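Local coordinates for protein cyclopenase asqI (PDB 5YY3) that catalyses a zinc-dependent ring contraction that turns 4'-methoxycyclopenin into 4'-methoxyviridicatin in aspoquinolone biosynthesis, at residues 309-314 with 343-348; 331-336 with 352-357; 411-416 with 606-611. All blocks are in the same frame, centred on the assembly; numbering follows the deposited sequence.

In the fold
Contacts 1 and 2 illustrate interleaving along a chain: their segments alternate, 309-314, 331-336, 343-348, 352-357, all within the hemocyanin-like metal-binding domain. Their centres lie about 16 Å apart, and Y335 at the start of helix 335-339 is shared: L347 CB of contact 1 packs on Y335 CD1 at 3.7 Å, and Y335 faces G353 in contact 2, near the zinc ligands. Contact 3 comes later, its centre about 26 Å from that of contact 2 and about 29 Å from that of contact 1, touching neither. It spans 189 residues that include much of the beta sheet and joins the chain leaving helix 391-410 to the Ig-like part, consistent with a domain interface.

Contact 1: 309-314 with 343-348; sequences TTSKDK and GGCSLD
A single beta bridge between T309 and L347 ties the loop joining strands 306-307 and 316-317 to the connection between helices 335-339 and 349-352. Its bond within the contact runs from T310 N to S346 O at 2.7 Å, nearly straight at the hydrogen (168°), and D348 bonds through its backbone to E308 on the far side of the bridged pair. This is the flanking pattern of a non-hydrogen-bonded antiparallel pair.

Side chains add a small patch beside the bridge. The methyl of T309 does the touching: with OG1 turned beside the backbone N (chi1 -80°), CG2 lies anti to that N and comes within 3.1 Å of S346 O and 3.6 Å of C345 CB. S311, first residue of a type I turn that ends at K314, brings OG to C345 SG at 3.2 Å, an approach not counted as a hydrogen bond; this buried hydroxyl has no polar partner in the model. K314 offers only its root to the sulfur, CB lying 4.1 Å from C345 SG, while the rest of its bent chain leads away.

The turn is closed by K314 N, bonded to S311 O at 3.1 Å. Beyond the bridge, L347 packs on Y335 and L338, and D348 caps E350 N while making a salt bridge to R351. The arrangement is an isolated antiparallel bridge, joining a hairpin loop to the residue before the N-cap D348 of helix 349-352.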
loop_
_atom_site.group_PDB
_atom_site.type_symbol
_atom_site.label_atom_id
_atom_site.label_comp_id
_atom_site.label_asym_id
_atom_site.label_seq_id
_atom_site.Cartn_x
_atom_site.Cartn_y
_atom_site.Cartn_z
ATOM N N THR A 309 -47.397 24.073 -2.068
ATOM C CA THR A 309 -48.229 23.892 -3.236
ATOM C C THR A 309 -48.270 25.246 -3.965
ATOM O O THR A 309 -47.830 26.265 -3.430
ATOM C CB THR A 309 -49.641 23.361 -2.796
ATOM O OG1 THR A 309 -49.562 21.947 -2.557
ATOM C CG2 THR A 309 -50.745 23.616 -3.819
ATOM N N THR A 310 -48.735 25.237 -5.207
ATOM C CA THR A 310 -48.994 26.450 -5.971
ATOM C C THR A 310 -50.025 27.390 -5.303
ATOM O O THR A 310 -50.074 28.585 -5.612
ATOM C CB THR A 310 -49.482 26.075 -7.391
ATOM O OG1 THR A 310 -49.240 27.158 -8.291
ATOM C CG2 THR A 310 -50.969 25.693 -7.380
ATOM N N SER A 311 -50.846 26.863 -4.396
ATOM C CA SER A 311 -51.832 27.694 -3.708
ATOM C C SER A 311 -51.469 27.916 -2.231
ATOM O O SER A 311 -51.350 26.969 -1.446
ATOM C CB SER A 311 -53.230 27.083 -3.837
ATOM O OG SER A 311 -53.277 25.767 -3.320
ATOM N N LYS A 312 -51.339 29.197 -1.886
ATOM C CA LYS A 312 -50.696 29.698 -0.665
ATOM C C LYS A 312 -50.789 28.859 0.618
ATOM O O LYS A 312 -49.796 28.700 1.314
ATOM C CB LYS A 312 -51.239 31.109 -0.368
ATOM C CG LYS A 312 -52.760 31.170 -0.128
ATOM C CD LYS A 312 -53.265 32.585 0.176
ATOM C CE LYS A 312 -54.777 32.589 0.438
ATOM N NZ LYS A 312 -55.332 33.948 0.741
ATOM N N ASP A 313 -51.965 28.343 0.950
ATOM C CA ASP A 313 -52.175 27.789 2.291
ATOM C C ASP A 313 -52.643 26.346 2.293
ATOM O O ASP A 313 -53.176 25.872 3.294
ATOM C CB ASP A 313 -53.188 28.640 3.071
ATOM C CG ASP A 313 -52.688 30.050 3.345
ATOM O OD1 ASP A 313 -51.496 30.332 3.075
ATOM O OD2 ASP A 313 -53.495 30.882 3.820
ATOM N N LYS A 314 -52.449 25.645 1.183
ATOM C CA LYS A 314 -52.731 24.212 1.155
ATOM C C LYS A 314 -51.447 23.410 0.874
ATOM O O LYS A 314 -51.299 22.800 -0.190
ATOM C CB LYS A 314 -53.815 23.894 0.117
ATOM C CG LYS A 314 -55.148 24.606 0.361
ATOM C CD LYS A 314 -55.780 24.246 1.718
ATOM C CE LYS A 314 -56.452 22.871 1.705
ATOM N NZ LYS A 314 -57.196 22.582 2.973
ATOM N N GLY A 343 -55.888 16.597 -4.268
ATOM C CA GLY A 343 -57.265 17.058 -4.408
ATOM C C GLY A 343 -57.497 18.386 -5.113
ATOM O O GLY A 343 -58.193 19.261 -4.591
ATOM N N GLY A 344 -56.911 18.541 -6.295
ATOM C CA GLY A 344 -57.086 19.754 -7.075
ATOM C C GLY A 344 -55.991 20.787 -6.879
ATOM O O GLY A 344 -56.132 21.936 -7.303
ATOM N N CYS A 345 -54.898 20.387 -6.238
ATOM C CA CYS A 345 -53.768 21.292 -6.034
ATOM C C CYS A 345 -52.497 20.785 -6.715
ATOM O O CYS A 345 -52.376 19.599 -7.015
ATOM C CB CYS A 345 -53.521 21.505 -4.540
ATOM S SG CYS A 345 -54.511 22.852 -3.817
ATOM N N SER A 346 -51.555 21.688 -6.972
ATOM C CA SER A 346 -50.309 21.316 -7.633
ATOM C C SER A 346 -49.066 21.639 -6.794
ATOM O O SER A 346 -48.976 22.702 -6.176
ATOM C CB SER A 346 -50.210 22.006 -8.995
ATOM O OG SER A 346 -51.206 21.522 -9.874
ATOM N N LEU A 347 -48.108 20.714 -6.783
ATOM C CA LEU A 347 -46.829 20.950 -6.116
ATOM C C LEU A 347 -46.061 22.043 -6.834
ATOM O O LEU A 347 -46.094 22.113 -8.064
ATOM C CB LEU A 347 -45.998 19.665 -6.060
ATOM C CG LEU A 347 -46.420 18.612 -5.030
ATOM C CD1 LEU A 347 -45.762 17.280 -5.323
ATOM C CD2 LEU A 347 -46.133 19.059 -3.581
ATOM N N ASP A 348 -45.376 22.893 -6.068
ATOM C CA ASP A 348 -44.619 24.028 -6.617
ATOM C C ASP A 348 -43.285 23.596 -7.274
ATOM O O ASP A 348 -42.236 23.563 -6.623
ATOM C CB ASP A 348 -44.363 25.054 -5.505
ATOM C CG ASP A 348 -43.843 26.385 -6.028
ATOM O OD1 ASP A 348 -43.492 26.464 -7.228
ATOM O OD2 ASP A 348 -43.783 27.351 -5.227
#

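Contact 2: 331-336 with 352-357; sequences LDAQYP and YGNLHN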
loop_
_atom_site.group_PDB
_atom_site.type_symbol
_atom_site.label_atom_id
_atom_site.label_comp_id
_atom_site.label_asym_id
_atom_site.label_seq_id
_atom_site.Cartn_x
_atom_site.Cartn_y
_atom_site.Cartn_z
ATOM N N LEU A 331 -37.859 14.515 -5.748
ATOM C CA LEU A 331 -36.472 14.395 -6.216
ATOM C C LEU A 331 -36.409 13.967 -7.681
ATOM O O LEU A 331 -35.530 14.407 -8.425
ATOM C CB LEU A 331 -35.689 13.390 -5.357
ATOM C CG LEU A 331 -35.214 13.911 -3.996
ATOM C CD1 LEU A 331 -34.685 12.788 -3.109
ATOM C CD2 LEU A 331 -34.176 15.031 -4.176
ATOM N N ASP A 332 -37.355 13.125 -8.093
ATOM C CA ASP A 332 -37.369 12.608 -9.456
ATOM C C ASP A 332 -38.403 13.322 -10.332
ATOM O O ASP A 332 -38.734 12.838 -11.419
ATOM C CB ASP A 332 -37.631 11.104 -9.434
ATOM C CG ASP A 332 -37.326 10.429 -10.758
ATOM O OD1 ASP A 332 -36.192 10.579 -11.275
ATOM O OD2 ASP A 332 -38.228 9.739 -11.285
ATOM N N ALA A 333 -38.892 14.475 -9.856
ATOM C CA ALA A 333 -39.858 15.340 -10.583
ATOM C C ALA A 333 -41.093 14.609 -11.098
ATOM O O ALA A 333 -41.544 14.820 -12.225
ATOM C CB ALA A 333 -39.184 16.046 -11.747
ATOM N N GLN A 334 -41.660 13.762 -10.262
ATOM C CA GLN A 334 -42.896 13.081 -10.633
ATOM C C GLN A 334 -44.138 13.816 -10.208
ATOM O O GLN A 334 -45.002 13.271 -9.552
ATOM C CB GLN A 334 -42.856 11.680 -10.073
ATOM C CG GLN A 334 -41.655 11.101 -10.670
ATOM C CD GLN A 334 -41.556 9.666 -10.451
ATOM O OE1 GLN A 334 -41.605 9.178 -9.316
ATOM N NE2 GLN A 334 -41.384 8.945 -11.542
ATOM N N TYR A 335 -44.201 15.073 -10.609
ATOM C CA TYR A 335 -45.310 15.921 -10.241
ATOM C C TYR A 335 -46.663 15.447 -10.808
ATOM O O TYR A 335 -47.663 15.560 -10.115
ATOM C CB TYR A 335 -45.007 17.355 -10.653
ATOM C CG TYR A 335 -43.755 17.915 -9.989
ATOM C CD1 TYR A 335 -43.755 18.237 -8.638
ATOM C CD2 TYR A 335 -42.574 18.121 -10.713
ATOM C CE1 TYR A 335 -42.634 18.757 -8.019
ATOM C CE2 TYR A 335 -41.438 18.645 -10.098
ATOM C CZ TYR A 335 -41.483 18.958 -8.749
ATOM O OH TYR A 335 -40.383 19.476 -8.114
ATOM N N PRO A 336 -46.706 14.887 -12.037
ATOM C CA PRO A 336 -48.017 14.365 -12.460
ATOM C C PRO A 336 -48.589 13.273 -11.539
ATOM O O PRO A 336 -49.766 13.324 -11.184
ATOM C CB PRO A 336 -47.732 13.802 -13.857
ATOM C CG PRO A 336 -46.624 14.647 -14.365
ATOM C CD PRO A 336 -45.755 14.936 -13.166
ATOM N N TYR A 352 -39.062 23.273 -5.882
ATOM C CA TYR A 352 -38.344 22.018 -5.665
ATOM C C TYR A 352 -37.699 21.433 -6.938
ATOM O O TYR A 352 -36.767 20.627 -6.850
ATOM C CB TYR A 352 -39.292 21.005 -5.005
ATOM C CG TYR A 352 -39.963 21.600 -3.781
ATOM C CD1 TYR A 352 -39.220 21.939 -2.658
ATOM C CD2 TYR A 352 -41.331 21.868 -3.765
ATOM C CE1 TYR A 352 -39.829 22.508 -1.537
ATOM C CE2 TYR A 352 -41.947 22.438 -2.649
ATOM C CZ TYR A 352 -41.190 22.747 -1.544
ATOM O OH TYR A 352 -41.772 23.313 -0.442
ATOM N N GLY A 353 -38.184 21.827 -8.112
ATOM C CA GLY A 353 -37.522 21.491 -9.364
ATOM C C GLY A 353 -37.451 20.024 -9.754
ATOM O O GLY A 353 -38.347 19.227 -9.442
ATOM N N ASN A 354 -36.373 19.678 -10.458
ATOM C CA ASN A 354 -36.084 18.307 -10.877
ATOM C C ASN A 354 -34.644 17.928 -10.517
ATOM O O ASN A 354 -33.806 17.728 -11.400
ATOM C CB ASN A 354 -36.307 18.150 -12.392
ATOM C CG ASN A 354 -36.219 16.709 -12.844
ATOM O OD1 ASN A 354 -36.084 15.804 -12.019
ATOM N ND2 ASN A 354 -36.331 16.478 -14.148
ATOM N N LEU A 355 -34.358 17.836 -9.219
ATOM C CA LEU A 355 -32.972 17.756 -8.744
ATOM C C LEU A 355 -32.206 16.499 -9.179
ATOM O O LEU A 355 -31.034 16.590 -9.541
ATOM C CB LEU A 355 -32.942 17.852 -7.216
ATOM C CG LEU A 355 -31.574 17.908 -6.551
ATOM C CD1 LEU A 355 -30.734 19.000 -7.186
ATOM C CD2 LEU A 355 -31.738 18.161 -5.073
ATOM N N HIS A 356 -32.847 15.332 -9.129
ATOM C CA HIS A 356 -32.158 14.084 -9.447
ATOM C C HIS A 356 -31.686 14.077 -10.890
ATOM O O HIS A 356 -30.511 13.825 -11.170
ATOM C CB HIS A 356 -33.056 12.862 -9.200
ATOM C CG HIS A 356 -32.521 11.595 -9.798
ATOM N ND1 HIS A 356 -31.287 11.077 -9.462
ATOM C CD2 HIS A 356 -33.039 10.757 -10.731
ATOM C CE1 HIS A 356 -31.072 9.968 -10.153
ATOM N NE2 HIS A 356 -32.123 9.752 -10.928
ATOM N N ASN A 357 -32.598 14.362 -11.811
ATOM C CA ASN A 357 -32.265 14.232 -13.231
ATOM C C ASN A 357 -31.396 15.386 -13.756
ATOM O O ASN A 357 -30.558 15.186 -14.631
ATOM C CB ASN A 357 -33.548 14.093 -14.056
ATOM C CG ASN A 357 -34.316 12.816 -13.721
ATOM O OD1 ASN A 357 -34.014 11.736 -14.241
ATOM N ND2 ASN A 357 -35.305 12.932 -12.846
#
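L331 and H356 meet on the tight, buried side of this contact, where one helix ends against the start of another. The carbonyl O of L331 accepts H356 N at 2.9 Å, and beside it the leucine ends L331 CD2 and L355 CD2 lie alongside each other at 4.1 Å. Y335 reaches across with G353 O at its ring edge, in the plane, its OH doubtfully close to that oxygen.

The partly exposed side is looser and polar. N357 ND2 bridges two oxygens: it meets N354 OD1 at 3.1 Å in the carbonyl plane, on a lone pair, and D332 OD1 at 3.0 Å from above the carboxylate plane. One close spot here has A333 CB pressed on the N354 amide, 3.1 Å from OD1. D332 OD2 goes to Y193 OH.

With CG anti to the backbone N (chi1 167°), the H356 ring turns its CD2 edge to D332 OD1 at 3.2 Å, and its ND1 is bonded to W396 NE1. That ring lies about 5 Å from the side chain of the zinc ligand H218. A Schellman motif at A333 thus abuts an asparagine N-cap, and the LHN sequence of 355-357 recalls the second metal-site motif of arthropod hemocyanins.

Contact 3: 411-416 with 606-611; sequences YPQDIT and FNRAWT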
loop_
_atom_site.group_PDB
_atom_site.type_symbol
_atom_site.label_atom_id
_atom_site.label_comp_id
_atom_site.label_asym_id
_atom_site.label_seq_id
_atom_site.Cartn_x
_atom_site.Cartn_y
_atom_site.Cartn_z
ATOM N N TYR A 411 -39.984 10.833 10.693
ATOM C CA TYR A 411 -41.232 10.103 10.882
ATOM C C TYR A 411 -40.990 8.660 11.291
ATOM O O TYR A 411 -41.113 7.744 10.468
ATOM C CB TYR A 411 -42.079 10.171 9.605
ATOM C CG TYR A 411 -42.387 11.605 9.223
ATOM C CD1 TYR A 411 -43.355 12.332 9.906
ATOM C CD2 TYR A 411 -41.675 12.244 8.219
ATOM C CE1 TYR A 411 -43.615 13.658 9.582
ATOM C CE2 TYR A 411 -41.930 13.567 7.888
ATOM C CZ TYR A 411 -42.899 14.263 8.573
ATOM O OH TYR A 411 -43.149 15.568 8.243
ATOM N N PRO A 412 -40.656 8.451 12.579
ATOM C CA PRO A 412 -40.317 7.131 13.118
ATOM C C PRO A 412 -41.507 6.177 13.031
ATOM O O PRO A 412 -42.615 6.617 12.733
ATOM C CB PRO A 412 -39.956 7.412 14.582
ATOM C CG PRO A 412 -39.806 8.883 14.699
ATOM C CD PRO A 412 -40.558 9.519 13.587
ATOM N N GLN A 413 -41.286 4.888 13.266
ATOM C CA GLN A 413 -42.388 3.928 13.252
ATOM C C GLN A 413 -42.230 2.951 14.400
ATOM O O GLN A 413 -41.111 2.634 14.812
ATOM C CB GLN A 413 -42.466 3.177 11.913
ATOM C CG GLN A 413 -41.205 2.408 11.530
ATOM C CD GLN A 413 -41.261 1.840 10.118
ATOM O OE1 GLN A 413 -42.274 1.950 9.436
ATOM N NE2 GLN A 413 -40.149 1.260 9.662
ATOM N N ASP A 414 -43.366 2.503 14.924
ATOM C CA ASP A 414 -43.426 1.531 16.014
ATOM C C ASP A 414 -43.008 0.142 15.520
ATOM O O ASP A 414 -43.659 -0.427 14.642
ATOM C CB ASP A 414 -44.846 1.483 16.577
ATOM C CG ASP A 414 -44.929 0.751 17.895
ATOM O OD1 ASP A 414 -44.141 -0.193 18.119
ATOM O OD2 ASP A 414 -45.791 1.125 18.717
ATOM N N ILE A 415 -41.947 -0.420 16.093
ATOM C CA ILE A 415 -41.422 -1.686 15.596
ATOM C C ILE A 415 -42.357 -2.854 15.930
ATOM O O ILE A 415 -42.248 -3.929 15.329
ATOM C CB ILE A 415 -39.996 -1.980 16.160
ATOM C CG1 ILE A 415 -39.243 -2.915 15.222
ATOM C CG2 ILE A 415 -40.052 -2.604 17.546
ATOM C CD1 ILE A 415 -39.200 -2.423 13.801
ATOM N N THR A 416 -43.272 -2.640 16.879
ATOM C CA THR A 416 -44.249 -3.662 17.261
ATOM C C THR A 416 -45.563 -3.529 16.481
ATOM O O THR A 416 -46.341 -4.474 16.417
ATOM C CB THR A 416 -44.591 -3.602 18.758
ATOM O OG1 THR A 416 -45.307 -2.392 19.026
ATOM C CG2 THR A 416 -43.341 -3.647 19.624
ATOM N N PHE A 606 -36.595 -1.188 8.207
ATOM C CA PHE A 606 -35.447 -0.294 8.272
ATOM C C PHE A 606 -35.613 0.973 7.443
ATOM O O PHE A 606 -34.667 1.722 7.289
ATOM C CB PHE A 606 -34.181 -1.031 7.834
ATOM C CG PHE A 606 -33.768 -2.122 8.788
ATOM C CD1 PHE A 606 -33.238 -1.804 10.027
ATOM C CD2 PHE A 606 -33.923 -3.459 8.447
ATOM C CE1 PHE A 606 -32.853 -2.786 10.891
ATOM C CE2 PHE A 606 -33.549 -4.450 9.317
ATOM C CZ PHE A 606 -33.006 -4.114 10.538
ATOM N N ASN A 607 -36.820 1.212 6.932
ATOM C CA ASN A 607 -37.070 2.324 6.021
ATOM C C ASN A 607 -37.501 3.595 6.753
ATOM O O ASN A 607 -37.519 4.676 6.165
ATOM C CB ASN A 607 -38.117 1.928 4.984
ATOM C CG ASN A 607 -39.441 1.532 5.615
ATOM O OD1 ASN A 607 -39.480 1.068 6.757
ATOM N ND2 ASN A 607 -40.534 1.713 4.874
ATOM N N ARG A 608 -37.824 3.466 8.035
ATOM C CA ARG A 608 -38.063 4.629 8.904
ATOM C C ARG A 608 -37.339 4.416 10.215
ATOM O O ARG A 608 -36.970 3.293 10.526
ATOM C CB ARG A 608 -39.558 4.836 9.170
ATOM C CG ARG A 608 -40.223 5.743 8.184
ATOM C CD ARG A 608 -41.702 5.533 8.179
ATOM N NE ARG A 608 -42.091 4.859 6.948
ATOM C CZ ARG A 608 -42.191 5.474 5.777
ATOM N NH1 ARG A 608 -41.956 6.774 5.709
ATOM N NH2 ARG A 608 -42.548 4.796 4.685
ATOM N N ALA A 609 -37.143 5.472 10.996
ATOM C CA ALA A 609 -36.512 5.289 12.296
ATOM C C ALA A 609 -37.467 4.500 13.187
ATOM O O ALA A 609 -38.669 4.457 12.916
ATOM C CB ALA A 609 -36.151 6.620 12.931
ATOM N N TRP A 610 -36.943 3.876 14.239
ATOM C CA TRP A 610 -37.794 3.127 15.162
ATOM C C TRP A 610 -38.095 3.967 16.374
ATOM O O TRP A 610 -37.216 4.601 16.962
ATOM C CB TRP A 610 -37.151 1.817 15.607
ATOM C CG TRP A 610 -36.862 0.880 14.500
ATOM C CD1 TRP A 610 -37.256 0.998 13.195
ATOM C CD2 TRP A 610 -36.091 -0.325 14.585
ATOM N NE1 TRP A 610 -36.777 -0.068 12.463
ATOM C CE2 TRP A 610 -36.057 -0.890 13.296
ATOM C CE3 TRP A 610 -35.429 -0.980 15.630
ATOM C CZ2 TRP A 610 -35.389 -2.080 13.023
ATOM C CZ3 TRP A 610 -34.768 -2.155 15.362
ATOM C CH2 TRP A 610 -34.751 -2.699 14.068
ATOM N N THR A 611 -39.359 3.954 16.755
ATOM C CA THR A 611 -39.832 4.829 17.800
ATOM C C THR A 611 -39.244 4.365 19.146
ATOM O O THR A 611 -38.999 5.176 20.046
ATOM C CB THR A 611 -41.370 4.855 17.805
ATOM O OG1 THR A 611 -41.818 6.016 18.496
ATOM C CG2 THR A 611 -41.930 3.631 18.479
#
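I415 lays its CD1 methyl over one face of the W610 indole, 3.6 Å from the centroid of the five-membered ring and 15° off its normal, a CH-pi contact. At the indole's edge NE1 is bonded to P605 O, and Y504 meets the ring edge-to-face, which probably helps to hold the indole plane. The second flat group, the R608 guanidinium, has Q413 OE1 at its edge, in plane but 3.8 Å from NE, too far to count as a bond; the amide stands steeply to it.

Q413 carries the polar part. Its CG occupies the position between backbone N and carbonyl carbon (chi1 58°), from which the extended chain crosses R608 CB and brings NE2 to N607 OD1 at 3.0 Å, the two amide planes turned well away from parallel. The aliphatic stem of R608 meanwhile runs past Y411 O, which CG approaches to 3.2 Å.

The backbones add two bonds. Q413 N gives to A609 O at 2.7 Å and Q413 O receives T611 N at 2.9 Å, the pattern of one parallel bridge between Q413 and W610. With the chain directions 80° apart, the bridge stays single. Further along, D414 OD1 takes T416 N at 2.9 Å in an Asx turn and T416 OG1 from the same face of the carboxylate, while Q612 NE2 also bonds to this oxygen.

Such chemistry implies a directional junction: both backbone groups of Q413 and its side-chain NE2 are held by the Ig-like domain, while I415 over W610 and P412 against A609 supply the apolar contact, so the chain leaving helix 391-410 is probably fixed in both path and orientation.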